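Neutral ceramidase (Pseudomonas aeruginosa, PDB 2ZWS) hydrolyses the N-acyl linkage of ceramides to give sphingosine and a free fatty acid, and also runs the reaction in reverse, using a bound zinc ion. Local coordinates at residues A[63-69]-A[105-111]; A[115-119]-A[505-509]; A[389-393]-A[496-500]. All blocks are in the same frame, centred on the assembly; numbering follows the deposited sequence. Where two conformers were deposited one is given.

Contact 1 of 3, residues A[63-69]-A[105-111]; sequences LGMIFQA and FSHYAMY. With FMT (formic acid), chain D.
Phe67 pushes one edge of its ring against the face of Phe105 in an offset edge-to-face pair, the centroids 4.9 Å apart and the planes inclined at 62°. One face of the Phe67 ring is covered by Ser106 CB, over its centre, 3.5 Å from the centroid, as a CH-pi contact; Met65 CG covers the opposite face, toward the rim. Tyr111 closes the far end: its CB lies 3.5 Å from Phe67 CE2, and the two rings are nearly parallel but slid apart, barely overlapping. Flat, apolar phenylalanine suits a slot bounded on so many sides. A smaller version of the same packing joins Ala69 and His107, for the methyl CB of Ala69 stands over the centre of the imidazole, 3.4 Å from its centroid, as so short a side chain permits. Polar groups meet through intermediaries. Ser106 OG, placed anti to its own amide nitrogen (chi1 -177°), accepts from Tyr108 N in an ST turn and donates to O2 of a bound formic acid, probably from the crystallisation liquor. O1 of that molecule takes a hydrogen bond of 2.8 Å from Gln68 N, at the start of helix 68-81. A water accepts from both Ala69 N and His107 N and donates to its O2. Two waters link Gln68 OE1 to Tyr108 OH, while Gln68 NE2 is held by Val392 O. With Gln68 and Ser106 both inferred to bind substrate, and Met65 beside the zinc ligand His97, this aromatic cluster probably forms part of the wall of the ceramidase active-site pocket.

Contact 2 of 3, residues A[115-119]-A[505-509]; sequences VLGFQ and QMNFQ
Leu116, with phi at +73°, and Gly117, with phi at +123°, turn the chain after helix 109-112 so that it can run beside Asn507 and Phe508. Leu116 is the C-prime residue of the Schellman motif that ends the helix. Glycine suits the next position on two counts: its backbone angles would jam a CB against the preceding carbonyl, and the same CB would collide with Met506 O and Asn507 CA. Gly117 lies with its CA 3.3 Å from Met506 O and is bridged to Asn507 as an antiparallel, non-hydrogen-bonded pair, flanked by two backbone hydrogen bonds. Phe508 N donates to Leu116 O over 2.7 Å, and Phe118 N to Met506 O over 2.9 Å in a nearly straight bond. Leu116 CB packs 4.2 Å from Phe508 CB, so an apolar residue suits this place. Beyond the bridge, Phe118 places CG anti to the backbone nitrogen (chi1 -179°), and its side chain crosses that of Gln505 at about a right angle. Gln505 CG stands over one face near the rim, while OE1 approaches Phe118 CB to 3.6 Å. The flexible glutamine can present methylenes to the ring while its NE2 reaches the carbonyls of Leu501 and His107. In 505-509, Asn507 folds back on its own chain: OD1 accepts from Gln509 N at 2.9 Å, from above the carbonyl plane, and ND2 donates to Gln509 O. A water joins Val115 O to Gln509 OE1, which is also hydrogen-bonded to Lys32 NZ. Together these features make a single isolated beta bridge between two irregular segments, combining a Schellman helix end with an Asx turn.

Contact 3 of 3, residues A[389-393]-A[496-500]; sequences TPTVL and AIAPD
Val392 is the bump in this contact, received by an extended piece of chain whose shallow hollow is framed by Ala496 CB, Ala498 CA, the Ile497 carbonyl oxygen and Pro499 CD. The valine side chain points toward the other segment and straddles the Ile497 carbonyl with its two methyls. CG2, the branch anti to the carbonyl carbon, goes to the proline side, resting 3.8 Å from Pro499 CD and 3.7 Å from Ile497 O. CG1, anti to the backbone nitrogen (chi1 171°), takes the alanine side, where it lies 3.9 Å from Ala498 CA and 4.3 Å from Ala496 CB. The forked shape of valine therefore matters: one branch serves each flank, and CB itself comes within 3.9 Å of Pro499 CD. Small residues suit the receiving side. The methyls of Ala496 and Ala498 take little space, so the backbone between them can come close to the valine, and the proline ring offers a rigid apolar rim. Val392 and Pro499 cross at a slant, and Thr391 adds a slight touch where its OG1 faces Pro499 CG at 4.4 Å. No hydrogen bond spans the two segments; they meet by van der Waals packing. Ile497 turns its own side chain away and contributes its carbonyl oxygen to the interface. Val392 begins strand 392-400, which pairs antiparallel with strand 295-303; Phe301 of that partner strand touches both Val392 and Ala498, and the backbone of Ala496 is hydrogen-bonded to that of Phe301. On another side Ala498 packs on Gln68 and Leu72 of helix 68-81, so the 496-500 loop lies against the start of one strand, its neighbour in the sheet, and a nearby helix.

Contact 1 is buried, contact 2 partly so, and contact 3 lies at the surface, and their chemistry follows: an aromatic cluster with water- and formic-acid-mediated links, a backbone bridge with polar turns, and bare apolar packing. Contacts 2 and 3 both bring the loop between helix 471-488 and strand 526-528 onto earlier parts of the chain, at two separate places that do not touch each other. Each, however, meets contact 1: contact 2 reaches His107, whose ring also meets Phe118, and contact 3 reaches Gln68. Residues 63-69 and 105-111 thus lie between the two outer contacts.

Contact 1 of 3, residues A[63-69]-A[105-111]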
loop_
_atom_site.group_PDB
_atom_site.type_symbol
_atom_site.label_atom_id
_atom_site.label_comp_id
_atom_site.label_asym_id
_atom_site.label_seq_id
_atom_site.Cartn_x
_atom_site.Cartn_y
_atom_site.Cartn_z
ATOM N N LEU A 63 -0.799 1.252 1.540
ATOM C CA LEU A 63 -1.793 0.348 2.129
ATOM C C LEU A 63 -1.331 -1.088 1.963
ATOM O O LEU A 63 -0.495 -1.386 1.101
ATOM C CB LEU A 63 -3.151 0.483 1.407
ATOM C CG LEU A 63 -3.778 1.879 1.496
ATOM C CD1 LEU A 63 -4.985 1.975 0.612
ATOM C CD2 LEU A 63 -4.144 2.187 2.953
ATOM N N GLY A 64 -1.917 -2.008 2.740
ATOM C CA GLY A 64 -1.633 -3.432 2.571
ATOM C C GLY A 64 -2.095 -3.917 1.215
ATOM O O GLY A 64 -1.451 -4.763 0.582
ATOM N N MET A 65 -3.217 -3.362 0.751
ATOM C CA MET A 65 -3.749 -3.752 -0.546
ATOM C C MET A 65 -4.825 -2.772 -0.956
ATOM O O MET A 65 -5.230 -1.910 -0.154
ATOM C CB MET A 65 -4.274 -5.185 -0.521
ATOM C CG MET A 65 -5.120 -5.510 0.644
ATOM S SD MET A 65 -4.291 -5.926 2.243
ATOM C CE MET A 65 -3.443 -7.456 1.917
ATOM N N ILE A 66 -5.253 -2.854 -2.215
ATOM C CA ILE A 66 -6.414 -2.029 -2.574
ATOM C C ILE A 66 -7.575 -2.940 -2.896
ATOM O O ILE A 66 -7.672 -3.622 -3.904
ATOM C CB ILE A 66 -6.180 -0.956 -3.656
ATOM C CG1 ILE A 66 -5.670 -1.623 -4.908
ATOM C CG2 ILE A 66 -5.225 0.144 -3.148
ATOM C CD1 ILE A 66 -4.255 -1.719 -4.897
ATOM N N PHE A 67 -8.473 -2.952 -1.942
ATOM C CA PHE A 67 -9.582 -3.882 -2.013
ATOM C C PHE A 67 -10.626 -3.445 -3.030
ATOM O O PHE A 67 -10.770 -2.246 -3.311
ATOM C CB PHE A 67 -10.234 -4.001 -0.644
ATOM C CG PHE A 67 -9.365 -4.680 0.404
ATOM C CD1 PHE A 67 -8.963 -3.954 1.529
ATOM C CD2 PHE A 67 -8.937 -6.010 0.252
ATOM C CE1 PHE A 67 -8.207 -4.521 2.520
ATOM C CE2 PHE A 67 -8.153 -6.625 1.268
ATOM C CZ PHE A 67 -7.800 -5.860 2.411
ATOM N N GLN A 68 -11.376 -4.410 -3.555
ATOM C CA GLN A 68 -12.438 -4.118 -4.498
ATOM C C GLN A 68 -13.394 -3.018 -4.003
ATOM O O GLN A 68 -13.791 -2.143 -4.781
ATOM C CB GLN A 68 -13.194 -5.388 -4.854
ATOM C CG GLN A 68 -14.253 -5.177 -5.876
ATOM C CD GLN A 68 -14.468 -6.439 -6.681
ATOM O OE1 GLN A 68 -15.282 -7.315 -6.309
ATOM N NE2 GLN A 68 -13.685 -6.591 -7.748
ATOM N N ALA A 69 -13.744 -3.044 -2.722
ATOM C CA ALA A 69 -14.653 -2.013 -2.189
ATOM C C ALA A 69 -14.149 -0.557 -2.371
ATOM O O ALA A 69 -14.925 0.375 -2.658
ATOM C CB ALA A 69 -14.933 -2.306 -0.713
ATOM N N PHE A 105 -10.942 -2.366 5.638
ATOM C CA PHE A 105 -11.383 -1.633 4.473
ATOM C C PHE A 105 -11.665 -2.486 3.231
ATOM O O PHE A 105 -11.782 -1.967 2.103
ATOM C CB PHE A 105 -10.471 -0.425 4.192
ATOM C CG PHE A 105 -9.016 -0.778 3.974
ATOM C CD1 PHE A 105 -8.158 -0.962 5.053
ATOM C CD2 PHE A 105 -8.501 -0.891 2.681
ATOM C CE1 PHE A 105 -6.797 -1.271 4.846
ATOM C CE2 PHE A 105 -7.149 -1.183 2.456
ATOM C CZ PHE A 105 -6.302 -1.383 3.528
ATOM N N SER A 106 -11.806 -3.796 3.460
ATOM C CA SER A 106 -12.365 -4.710 2.464
ATOM C C SER A 106 -13.846 -4.866 2.717
ATOM O O SER A 106 -14.309 -4.585 3.826
ATOM C CB SER A 106 -11.713 -6.102 2.591
ATOM O OG SER A 106 -12.182 -6.997 1.583
ATOM N N HIS A 107 -14.564 -5.364 1.720
ATOM C CA HIS A 107 -15.924 -5.839 1.965
ATOM C C HIS A 107 -16.029 -7.367 2.023
ATOM O O HIS A 107 -17.109 -7.892 2.276
ATOM C CB HIS A 107 -16.896 -5.288 0.924
ATOM C CG HIS A 107 -17.285 -3.853 1.178
ATOM N ND1 HIS A 107 -18.068 -3.116 0.316
ATOM C CD2 HIS A 107 -16.979 -3.027 2.205
ATOM C CE1 HIS A 107 -18.219 -1.893 0.797
ATOM N NE2 HIS A 107 -17.588 -1.817 1.957
ATOM N N TYR A 108 -14.899 -8.050 1.822
ATOM C CA TYR A 108 -14.813 -9.518 1.907
ATOM C C TYR A 108 -14.336 -9.971 3.261
ATOM O O TYR A 108 -13.306 -9.505 3.777
ATOM C CB TYR A 108 -13.973 -10.106 0.783
ATOM C CG TYR A 108 -14.751 -10.076 -0.483
ATOM C CD1 TYR A 108 -15.753 -11.030 -0.738
ATOM C CD2 TYR A 108 -14.540 -9.065 -1.428
ATOM C CE1 TYR A 108 -16.501 -10.961 -1.872
ATOM C CE2 TYR A 108 -15.312 -9.003 -2.576
ATOM C CZ TYR A 108 -16.276 -9.961 -2.802
ATOM O OH TYR A 108 -17.074 -9.937 -3.916
ATOM N N ALA A 109 -15.100 -10.899 3.844
ATOM C CA ALA A 109 -14.897 -11.222 5.251
ATOM C C ALA A 109 -13.486 -11.710 5.572
ATOM O O ALA A 109 -12.960 -11.371 6.615
ATOM C CB ALA A 109 -15.946 -12.229 5.756
ATOM N N MET A 110 -12.887 -12.518 4.691
ATOM C CA MET A 110 -11.558 -13.087 4.918
ATOM C C MET A 110 -10.536 -12.014 5.314
ATOM O O MET A 110 -9.715 -12.195 6.217
ATOM C CB MET A 110 -11.082 -13.819 3.652
ATOM C CG MET A 110 -9.801 -14.638 3.823
ATOM S SD MET A 110 -9.944 -15.920 5.093
ATOM C CE MET A 110 -11.496 -16.676 4.714
ATOM N N TYR A 111 -10.610 -10.879 4.621
ATOM C CA TYR A 111 -9.581 -9.863 4.782
ATOM C C TYR A 111 -9.843 -8.936 5.969
ATOM O O TYR A 111 -8.938 -8.191 6.369
ATOM C CB TYR A 111 -9.384 -9.116 3.456
ATOM C CG TYR A 111 -9.109 -10.091 2.320
ATOM C CD1 TYR A 111 -8.090 -11.016 2.429
ATOM C CD2 TYR A 111 -9.852 -10.062 1.134
ATOM C CE1 TYR A 111 -7.846 -11.959 1.415
ATOM C CE2 TYR A 111 -9.606 -10.967 0.100
ATOM C CZ TYR A 111 -8.596 -11.912 0.255
ATOM O OH TYR A 111 -8.383 -12.778 -0.770
HETATM C C FMT D . -10.954 -7.598 -2.055
HETATM O O1 FMT D . -10.536 -7.002 -3.079
HETATM O O2 FMT D . -11.776 -7.109 -1.249
HETATM O O HOH W 1 -15.771 -10.223 -6.307
HETATM O O HOH W 2 -17.236 -7.247 -4.549
HETATM O O HOH W 3 -13.813 -5.391 -1.118
#

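Contact 2 of 3, residues A[115-119]-A[505-509]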
loop_
_atom_site.group_PDB
_atom_site.type_symbol
_atom_site.label_atom_id
_atom_site.label_comp_id
_atom_site.label_asym_id
_atom_site.label_seq_id
_atom_site.Cartn_x
_atom_site.Cartn_y
_atom_site.Cartn_z
ATOM N N VAL A 115 -9.492 -8.009 12.155
ATOM C CA VAL A 115 -9.884 -6.631 12.490
ATOM C C VAL A 115 -11.275 -6.610 13.152
ATOM O O VAL A 115 -11.728 -5.546 13.645
ATOM C CB VAL A 115 -9.912 -5.748 11.212
ATOM C CG1 VAL A 115 -9.934 -4.273 11.580
ATOM C CG2 VAL A 115 -8.688 -6.036 10.282
ATOM N N LEU A 116 -11.940 -7.779 13.148
ATOM C CA LEU A 116 -13.296 -7.972 13.698
ATOM C C LEU A 116 -14.375 -7.329 12.817
ATOM O O LEU A 116 -15.486 -7.062 13.292
ATOM C CB LEU A 116 -13.416 -7.414 15.122
ATOM C CG LEU A 116 -12.402 -7.863 16.172
ATOM C CD1 LEU A 116 -12.616 -7.131 17.485
ATOM C CD2 LEU A 116 -12.505 -9.390 16.363
ATOM N N GLY A 117 -14.055 -7.097 11.542
ATOM C CA GLY A 117 -15.040 -6.635 10.571
ATOM C C GLY A 117 -14.643 -5.325 9.888
ATOM O O GLY A 117 -13.480 -4.912 9.907
ATOM N N PHE A 118 -15.651 -4.667 9.319
ATOM C CA PHE A 118 -15.485 -3.480 8.500
ATOM C C PHE A 118 -15.342 -2.228 9.365
ATOM O O PHE A 118 -16.151 -2.002 10.277
ATOM C CB PHE A 118 -16.737 -3.348 7.640
ATOM C CG PHE A 118 -16.713 -2.188 6.716
ATOM C CD1 PHE A 118 -17.617 -1.132 6.869
ATOM C CD2 PHE A 118 -15.782 -2.156 5.692
ATOM C CE1 PHE A 118 -17.589 -0.059 5.999
ATOM C CE2 PHE A 118 -15.745 -1.102 4.820
ATOM C CZ PHE A 118 -16.640 -0.039 4.968
ATOM N N GLN A 119 -14.347 -1.395 9.058
ATOM C CA GLN A 119 -14.087 -0.197 9.825
ATOM C C GLN A 119 -14.367 1.005 8.912
ATOM O O GLN A 119 -13.512 1.459 8.143
ATOM C CB GLN A 119 -12.645 -0.185 10.354
ATOM C CG GLN A 119 -12.256 -1.444 11.163
ATOM C CD GLN A 119 -13.298 -1.864 12.221
ATOM O OE1 GLN A 119 -13.715 -3.052 12.288
ATOM N NE2 GLN A 119 -13.703 -0.917 13.057
ATOM N N GLN A 505 -22.193 -5.219 5.693
ATOM C CA GLN A 505 -20.922 -5.331 6.411
ATOM C C GLN A 505 -21.147 -5.467 7.910
ATOM O O GLN A 505 -21.951 -4.735 8.504
ATOM C CB GLN A 505 -20.070 -4.099 6.129
ATOM C CG GLN A 505 -19.620 -4.050 4.664
ATOM C CD GLN A 505 -18.789 -5.272 4.287
ATOM O OE1 GLN A 505 -17.748 -5.524 4.897
ATOM N NE2 GLN A 505 -19.248 -6.038 3.310
ATOM N N MET A 506 -20.459 -6.414 8.517
ATOM C CA MET A 506 -20.507 -6.593 9.973
ATOM C C MET A 506 -19.284 -5.977 10.651
ATOM O O MET A 506 -18.201 -5.835 10.045
ATOM C CB MET A 506 -20.568 -8.084 10.333
ATOM C CG MET A 506 -21.783 -8.821 9.762
ATOM S SD MET A 506 -21.932 -10.482 10.431
ATOM C CE MET A 506 -20.472 -11.280 9.867
ATOM N N ASN A 507 -19.455 -5.606 11.919
ATOM C CA ASN A 507 -18.361 -5.111 12.725
ATOM C C ASN A 507 -18.540 -5.410 14.183
ATOM O O ASN A 507 -19.625 -5.142 14.722
ATOM C CB ASN A 507 -18.251 -3.597 12.595
ATOM C CG ASN A 507 -17.301 -3.017 13.617
ATOM O OD1 ASN A 507 -16.150 -3.421 13.676
ATOM N ND2 ASN A 507 -17.788 -2.085 14.456
ATOM N N PHE A 508 -17.473 -5.921 14.812
ATOM C CA PHE A 508 -17.477 -6.213 16.253
ATOM C C PHE A 508 -16.427 -5.431 17.038
ATOM O O PHE A 508 -16.271 -5.611 18.238
ATOM C CB PHE A 508 -17.426 -7.732 16.491
ATOM C CG PHE A 508 -18.669 -8.415 16.065
ATOM C CD1 PHE A 508 -18.824 -8.864 14.751
ATOM C CD2 PHE A 508 -19.714 -8.592 16.963
ATOM C CE1 PHE A 508 -19.993 -9.476 14.340
ATOM C CE2 PHE A 508 -20.886 -9.207 16.556
ATOM C CZ PHE A 508 -21.018 -9.663 15.240
ATOM N N GLN A 509 -15.774 -4.477 16.367
ATOM C CA GLN A 509 -14.853 -3.583 17.048
ATOM C C GLN A 509 -15.615 -2.418 17.658
ATOM O O GLN A 509 -16.285 -1.664 16.945
ATOM C CB GLN A 509 -13.799 -3.057 16.065
ATOM C CG GLN A 509 -12.896 -1.982 16.639
ATOM C CD GLN A 509 -12.059 -2.462 17.814
ATOM O OE1 GLN A 509 -11.212 -3.354 17.675
ATOM N NE2 GLN A 509 -12.261 -1.841 18.969
HETATM O O HOH W 4 -10.045 -4.156 15.330
#

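Contact 3 of 3, residues A[389-393]-A[496-500]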
loop_
_atom_site.group_PDB
_atom_site.type_symbol
_atom_site.label_atom_id
_atom_site.label_comp_id
_atom_site.label_asym_id
_atom_site.label_seq_id
_atom_site.Cartn_x
_atom_site.Cartn_y
_atom_site.Cartn_z
ATOM N N THR A 389 -14.275 -14.541 0.094
ATOM C CA THR A 389 -13.231 -14.084 -0.805
ATOM C C THR A 389 -13.877 -13.653 -2.123
ATOM O O THR A 389 -14.980 -14.071 -2.435
ATOM C CB THR A 389 -12.191 -15.204 -1.061
ATOM O OG1 THR A 389 -12.863 -16.464 -1.263
ATOM C CG2 THR A 389 -11.216 -15.319 0.100
ATOM N N PRO A 390 -13.207 -12.763 -2.890
ATOM C CA PRO A 390 -13.812 -12.297 -4.157
ATOM C C PRO A 390 -13.975 -13.351 -5.243
ATOM O O PRO A 390 -13.277 -14.363 -5.247
ATOM C CB PRO A 390 -12.848 -11.202 -4.649
ATOM C CG PRO A 390 -11.601 -11.363 -3.857
ATOM C CD PRO A 390 -11.921 -12.091 -2.590
ATOM N N THR A 391 -14.883 -13.071 -6.172
ATOM C CA THR A 391 -15.164 -13.932 -7.312
ATOM C C THR A 391 -15.060 -13.207 -8.647
ATOM O O THR A 391 -14.888 -13.848 -9.672
ATOM C CB THR A 391 -16.562 -14.551 -7.194
ATOM O OG1 THR A 391 -17.552 -13.518 -7.200
ATOM C CG2 THR A 391 -16.677 -15.376 -5.888
ATOM N N VAL A 392 -15.203 -11.875 -8.633
ATOM C CA VAL A 392 -15.184 -11.090 -9.873
ATOM C C VAL A 392 -14.008 -10.146 -9.725
ATOM O O VAL A 392 -13.984 -9.346 -8.787
ATOM C CB VAL A 392 -16.505 -10.299 -10.085
ATOM C CG1 VAL A 392 -16.371 -9.309 -11.271
ATOM C CG2 VAL A 392 -17.699 -11.262 -10.232
ATOM N N LEU A 393 -13.032 -10.270 -10.613
ATOM C CA LEU A 393 -11.744 -9.597 -10.402
ATOM C C LEU A 393 -11.347 -8.716 -11.581
ATOM O O LEU A 393 -11.623 -9.060 -12.732
ATOM C CB LEU A 393 -10.643 -10.635 -10.126
ATOM C CG LEU A 393 -10.806 -11.398 -8.793
ATOM C CD1 LEU A 393 -9.812 -12.497 -8.754
ATOM C CD2 LEU A 393 -10.612 -10.442 -7.621
ATOM N N ALA A 496 -18.068 -8.385 -16.358
ATOM C CA ALA A 496 -19.053 -8.871 -15.417
ATOM C C ALA A 496 -19.071 -7.878 -14.273
ATOM O O ALA A 496 -18.518 -6.798 -14.387
ATOM C CB ALA A 496 -18.525 -10.198 -14.861
ATOM N N ILE A 497 -19.861 -8.111 -13.242
ATOM C CA ILE A 497 -20.704 -7.103 -12.652
ATOM C C ILE A 497 -20.038 -7.392 -11.295
ATOM O O ILE A 497 -20.121 -8.524 -10.811
ATOM C CB ILE A 497 -22.197 -7.392 -12.506
ATOM C CG1 ILE A 497 -22.923 -7.111 -13.820
ATOM C CG2 ILE A 497 -22.758 -6.472 -11.409
ATOM C CD1 ILE A 497 -22.692 -5.710 -14.360
ATOM N N ALA A 498 -19.304 -6.436 -10.718
ATOM C CA ALA A 498 -18.635 -6.682 -9.444
ATOM C C ALA A 498 -19.685 -6.612 -8.336
ATOM O O ALA A 498 -20.415 -5.629 -8.243
ATOM C CB ALA A 498 -17.547 -5.667 -9.203
ATOM N N PRO A 499 -19.791 -7.663 -7.508
ATOM C CA PRO A 499 -20.827 -7.653 -6.461
ATOM C C PRO A 499 -20.672 -6.475 -5.498
ATOM O O PRO A 499 -19.565 -6.155 -5.085
ATOM C CB PRO A 499 -20.611 -8.985 -5.734
ATOM C CG PRO A 499 -19.924 -9.858 -6.718
ATOM C CD PRO A 499 -19.021 -8.919 -7.509
ATOM N N ASP A 500 -21.777 -5.822 -5.161
ATOM C CA ASP A 500 -21.770 -4.732 -4.191
ATOM C C ASP A 500 -22.189 -5.298 -2.838
ATOM O O ASP A 500 -23.344 -5.719 -2.634
ATOM C CB ASP A 500 -22.703 -3.608 -4.663
ATOM C CG ASP A 500 -22.697 -2.377 -3.752
ATOM O OD1 ASP A 500 -22.061 -2.383 -2.678
ATOM O OD2 ASP A 500 -23.360 -1.381 -4.123
#